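Local coordinates for periplasmic His/Glu/Gln/Arg/opine family-binding protein (Silicibacter pomeroyi, PDB 3I6V) that binds lysine between its two lobes and probably serves as the periplasmic solute-binding component of an ABC transporter for basic amino acids or related compounds, at residues A[200-203]-A[207-210]; A[119-122]-A[127-130]. All blocks are in the same frame, centred on the assembly; numbering follows the deposited sequence.

Interaction 1: residues A[200-203]-A[207-210]; sequences TSMK and TLNT
The backbone carbonyl of Met202 receives the amide of Leu208, with Leu208 N 3.1 Å from Met202 O and an N-H...O angle of 164°. The bond is nearly straight at the hydrogen, but the donor stands above the carbonyl plane, 46° out of it, and not on a lone pair. A water donates to the same oxygen at 2.8 Å (water O to Met202 O) and accepts from the backbone N of Asn209, so one carbonyl holds two successive amides, one directly and one through solvent.

Beside this polar link the side chains pack. Met202 CB lies 3.9 Å from Leu208 CB, and the threonine side chain lies across the methionine, with Thr207 OG1 3.6 Å from Met202 CB. The methionine chain, bent at chi3 (58°), brings CE back to within 3.8 Å of Thr207 OG1. Further along the leucine, Lys203 CG lies 3.7 Å from Leu208 CD2, the lysine chain running alongside the leucine in the same direction.

Two consecutive helices meet here at a tight turn: helix 189-204 ends and helix 207-216 begins after a very short connection, the amides of the second helix's first turn facing a carbonyl from the last turn of the first.

Further out, the hydroxyl of Thr207 is hydrogen-bonded to Asp205 in the connection. Beyond its aliphatic stretch, which is extended past CG, Lys203 reaches Gln86 and the carbonyl of Asn87 with NZ and makes a cation-pi contact with Tyr223. Helix 30-42 covers Met202 through Leu34, Leu38 and Arg41.

Interaction 2: residues A[119-122]-A[127-130]; sequences GYIA and TLVE
Ile121 and Ala122 meet the side chain of Leu128 in a contact that is wholly apolar, with no hydrogen bond between 119-122 and 127-130. Leu128 is the shared partner, and its parts are divided between the two helix residues. Its CB takes the gamma-methyl of Ile121, with Ile121 CG2 3.8 Å from Leu128 CB, and the same methyl lies 3.9 Å from Leu128 CA. One branch of the fork, Leu128 CD1, rests 4.0 Å from Ile121 CG2, while the other, Leu128 CD2, meets Ala122 CB at 3.8 Å. With Leu128 CG anti to the backbone N (chi1 169°), the fork extends from the strand to the helix and straddles these two successive residues. Ile121 turns only its short branch to Leu128: CG2 sits anti to the backbone N, whereas CG1 and CD1 lead away from the strand.

Polar links belong to the surroundings. The carbonyl of Ile121 accepts a hydrogen bond from the hydroxyl of Ser124 in the connecting loop. Thr127 pairs through its backbone with Gly107 and Val109, and Val129 with Val109 and Ala111.

The contact packs the helix of a beta-alpha-beta crossover against its second strand: strands 108-112 and 127-131 pair in parallel, and helix 116-123, which links them, packs against both. Ile121 touches Val109 and Leu128 touches Ala111, both on strand 108-112, and Ile121 and Tyr120 also touch Tyr96 of strand 93-98, in the same sheet.

Overall arrangement
From the N terminus, the chain comes first to interaction 2, which closes the short loop between helix 116-123 and strand 127-131; it is complete well before interaction 1 closes the tighter turn between helices 189-204 and 207-216. The two loops are in series, neither nesting nor crossing. They lie on opposite sides of the chain's centre, with centres 35 Å apart and nearest atoms about 24 Å apart, and do not touch. Interaction 2 ties a helix to the sheet of one lobe, whereas interaction 1 joins the C-terminal helices beside helix 30-42 in the other. The bound lysine occupies the cleft between these lobes.

Interaction 1: residues A[200-203]-A[207-210]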
ATOM      1  N   THR A 200       0.424   3.427  18.704  1.00 26.69           N
ATOM      2  CA  THR A 200       1.485   3.893  19.599  1.00 27.83           C
ATOM      3  C   THR A 200       1.932   2.781  20.584  1.00 28.34           C
ATOM      4  O   THR A 200       3.117   2.536  20.730  1.00 28.39           O
ATOM      5  CB  THR A 200       1.035   5.155  20.356  1.00 28.14           C
ATOM      6  OG1 THR A 200       0.897   6.214  19.413  1.00 27.87           O
ATOM      7  CG2 THR A 200       2.076   5.572  21.442  1.00 28.83           C
ATOM      8  N   SER A 201       0.971   2.116  21.206  1.00 29.74           N
ATOM      9  CA  SER A 201       1.231   0.954  22.090  1.00 31.84           C
ATOM     10  C   SER A 201       2.035  -0.168  21.396  1.00 32.72           C
ATOM     11  O   SER A 201       2.921  -0.766  22.014  1.00 33.64           O
ATOM     12  CB  SER A 201      -0.090   0.416  22.659  1.00 31.88           C
ATOM     13  OG  SER A 201      -0.748  -0.462  21.720  1.00 34.21           O
ATOM     14  N   MET A 202       1.782  -0.429  20.108  1.00 32.14           N
ATOM     15  CA  MET A 202       2.552  -1.466  19.386  1.00 31.30           C
ATOM     16  C   MET A 202       3.967  -0.995  19.040  1.00 31.70           C
ATOM     17  O   MET A 202       4.907  -1.812  18.903  1.00 31.54           O
ATOM     18  CB  MET A 202       1.821  -1.923  18.108  1.00 31.03           C
ATOM     19  CG  MET A 202       0.490  -2.630  18.353  1.00 29.31           C
ATOM     20  SD  MET A 202      -0.303  -3.328  16.876  1.00 18.68           S
ATOM     21  CE  MET A 202       0.988  -4.391  16.362  1.00 25.52           C
ATOM     22  N   LYS A 203       4.123   0.319  18.865  1.00 31.71           N
ATOM     23  CA  LYS A 203       5.444   0.898  18.651  1.00 33.19           C
ATOM     24  C   LYS A 203       6.258   0.831  19.952  1.00 34.66           C
ATOM     25  O   LYS A 203       7.432   0.509  19.922  1.00 34.71           O
ATOM     26  CB  LYS A 203       5.380   2.351  18.109  1.00 33.15           C
ATOM     27  CG  LYS A 203       4.862   2.445  16.637  1.00 31.15           C
ATOM     28  CD  LYS A 203       4.901   3.857  16.074  1.00 31.69           C
ATOM     29  CE  LYS A 203       4.215   3.937  14.687  1.00 28.50           C
ATOM     30  NZ  LYS A 203       4.115   5.375  14.165  1.00 27.05           N
ATOM     31  N   THR A 207       6.035  -4.852  19.270  1.00 34.26           N
ATOM     32  CA  THR A 207       5.254  -5.806  18.484  1.00 34.22           C
ATOM     33  C   THR A 207       5.049  -5.391  17.024  1.00 33.70           C
ATOM     34  O   THR A 207       4.883  -6.258  16.144  1.00 33.86           O
ATOM     35  CB  THR A 207       3.888  -6.149  19.118  1.00 34.47           C
ATOM     36  OG1 THR A 207       3.178  -4.941  19.425  1.00 35.70           O
ATOM     37  CG2 THR A 207       4.080  -7.004  20.405  1.00 36.09           C
ATOM     38  N   LEU A 208       5.047  -4.083  16.759  1.00 32.51           N
ATOM     39  CA  LEU A 208       4.875  -3.601  15.382  1.00 31.35           C
ATOM     40  C   LEU A 208       6.123  -3.890  14.577  1.00 31.39           C
ATOM     41  O   LEU A 208       6.031  -4.404  13.466  1.00 31.36           O
ATOM     42  CB  LEU A 208       4.509  -2.104  15.330  1.00 30.58           C
ATOM     43  CG  LEU A 208       4.282  -1.511  13.930  1.00 28.57           C
ATOM     44  CD1 LEU A 208       3.273  -2.330  13.100  1.00 24.49           C
ATOM     45  CD2 LEU A 208       3.814  -0.029  14.056  1.00 26.24           C
ATOM     46  N   ASN A 209       7.295  -3.602  15.145  1.00 32.57           N
ATOM     47  CA  ASN A 209       8.567  -3.957  14.488  1.00 33.42           C
ATOM     48  C   ASN A 209       8.662  -5.433  14.124  1.00 33.10           C
ATOM     49  O   ASN A 209       9.112  -5.765  13.033  1.00 33.84           O
ATOM     50  CB  ASN A 209       9.773  -3.581  15.344  1.00 33.84           C
ATOM     51  CG  ASN A 209      10.036  -2.097  15.354  1.00 36.32           C
ATOM     52  OD1 ASN A 209       9.444  -1.334  14.572  1.00 36.05           O
ATOM     53  ND2 ASN A 209      10.945  -1.669  16.233  1.00 32.85           N
ATOM     54  N   THR A 210       8.234  -6.303  15.041  1.00 33.60           N
ATOM     55  CA  THR A 210       8.253  -7.760  14.826  1.00 33.07           C
ATOM     56  C   THR A 210       7.326  -8.118  13.682  1.00 32.63           C
ATOM     57  O   THR A 210       7.719  -8.873  12.809  1.00 32.99           O
ATOM     58  CB  THR A 210       7.831  -8.538  16.091  1.00 33.45           C
ATOM     59  OG1 THR A 210       8.653  -8.131  17.182  1.00 32.67           O
ATOM     60  CG2 THR A 210       7.968 -10.091  15.890  1.00 34.56           C
TER
HETATM   61  O   HOH W   1       7.306  -1.888  17.517  1.00 30.66           O

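Interaction 2: residues A[119-122]-A[127-130]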
ATOM      1  N   GLY A 119       1.238   9.742  -9.697  1.00 18.57           N
ATOM      2  CA  GLY A 119       1.476  11.211  -9.650  1.00 20.29           C
ATOM      3  C   GLY A 119       2.906  11.610 -10.041  1.00 20.62           C
ATOM      4  O   GLY A 119       3.115  12.569 -10.790  1.00 20.76           O
ATOM      5  N   TYR A 120       3.885  10.851  -9.559  1.00 20.81           N
ATOM      6  CA  TYR A 120       5.304  11.116  -9.820  1.00 20.46           C
ATOM      7  C   TYR A 120       5.595  10.914 -11.292  1.00 21.12           C
ATOM      8  O   TYR A 120       6.278  11.732 -11.918  1.00 20.48           O
ATOM      9  CB  TYR A 120       6.163  10.167  -8.970  1.00 20.35           C
ATOM     10  CG  TYR A 120       7.657  10.281  -9.215  1.00 20.57           C
ATOM     11  CD1 TYR A 120       8.449  11.119  -8.440  1.00 19.87           C
ATOM     12  CD2 TYR A 120       8.278   9.517 -10.212  1.00 21.65           C
ATOM     13  CE1 TYR A 120       9.846  11.218  -8.661  1.00 21.26           C
ATOM     14  CE2 TYR A 120       9.668   9.596 -10.438  1.00 22.65           C
ATOM     15  CZ  TYR A 120      10.444  10.447  -9.670  1.00 24.17           C
ATOM     16  OH  TYR A 120      11.823  10.515  -9.911  1.00 24.64           O
ATOM     17  N   ILE A 121       5.072   9.828 -11.869  1.00 22.21           N
ATOM     18  CA  ILE A 121       5.287   9.602 -13.301  1.00 22.15           C
ATOM     19  C   ILE A 121       4.580  10.647 -14.165  1.00 22.12           C
ATOM     20  O   ILE A 121       5.153  11.102 -15.174  1.00 22.39           O
ATOM     21  CB  ILE A 121       4.889   8.172 -13.734  1.00 22.60           C
ATOM     22  CG1 ILE A 121       5.737   7.149 -12.973  1.00 20.91           C
ATOM     23  CG2 ILE A 121       4.982   8.032 -15.272  1.00 22.32           C
ATOM     24  CD1 ILE A 121       7.297   7.246 -13.212  1.00 19.22           C
ATOM     25  N   ALA A 122       3.375  11.065 -13.766  1.00 21.81           N
ATOM     26  CA  ALA A 122       2.620  12.042 -14.559  1.00 23.58           C
ATOM     27  C   ALA A 122       3.364  13.386 -14.593  1.00 24.42           C
ATOM     28  O   ALA A 122       3.330  14.062 -15.616  1.00 24.35           O
ATOM     29  CB  ALA A 122       1.196  12.269 -14.014  1.00 23.35           C
ATOM     30  N   THR A 127       5.963   8.780 -20.248  1.00 38.53           N
ATOM     31  CA  THR A 127       4.555   8.672 -20.601  1.00 37.75           C
ATOM     32  C   THR A 127       3.877   7.722 -19.593  1.00 36.20           C
ATOM     33  O   THR A 127       4.297   6.575 -19.434  1.00 36.14           O
ATOM     34  CB  THR A 127       4.395   8.169 -22.046  1.00 38.13           C
ATOM     35  OG1 THR A 127       4.869   9.189 -22.926  1.00 40.14           O
ATOM     36  CG2 THR A 127       2.936   7.864 -22.398  1.00 39.39           C
ATOM     37  N   LEU A 128       2.857   8.224 -18.895  1.00 33.87           N
ATOM     38  CA  LEU A 128       2.168   7.439 -17.867  1.00 31.91           C
ATOM     39  C   LEU A 128       1.048   6.599 -18.473  1.00 31.23           C
ATOM     40  O   LEU A 128       0.201   7.125 -19.155  1.00 31.92           O
ATOM     41  CB  LEU A 128       1.557   8.377 -16.818  1.00 31.10           C
ATOM     42  CG  LEU A 128       0.583   7.757 -15.798  1.00 28.54           C
ATOM     43  CD1 LEU A 128       1.230   6.709 -14.949  1.00 24.21           C
ATOM     44  CD2 LEU A 128      -0.087   8.843 -14.916  1.00 26.26           C
ATOM     45  N   VAL A 129       1.023   5.308 -18.185  1.00 30.69           N
ATOM     46  CA  VAL A 129      -0.209   4.542 -18.363  1.00 29.60           C
ATOM     47  C   VAL A 129      -0.679   3.966 -17.008  1.00 28.52           C
ATOM     48  O   VAL A 129       0.082   3.299 -16.283  1.00 27.34           O
ATOM     49  CB  VAL A 129      -0.093   3.455 -19.510  1.00 29.91           C
ATOM     50  CG1 VAL A 129       1.075   2.508 -19.253  1.00 32.69           C
ATOM     51  CG2 VAL A 129      -1.410   2.674 -19.687  1.00 30.91           C
ATOM     52  N   GLU A 130      -1.938   4.234 -16.684  1.00 27.53           N
ATOM     53  CA  GLU A 130      -2.525   3.827 -15.398  1.00 27.42           C
ATOM     54  C   GLU A 130      -3.328   2.541 -15.494  1.00 27.28           C
ATOM     55  O   GLU A 130      -4.066   2.370 -16.444  1.00 26.65           O
ATOM     56  CB  GLU A 130      -3.443   4.937 -14.905  1.00 27.60           C
ATOM     57  CG  GLU A 130      -2.651   6.159 -14.490  1.00 27.95           C
ATOM     58  CD  GLU A 130      -3.520   7.268 -13.920  1.00 31.99           C
ATOM     59  OE1 GLU A 130      -3.641   7.348 -12.680  1.00 31.73           O
ATOM     60  OE2 GLU A 130      -4.047   8.088 -14.700  1.00 35.30           O
TER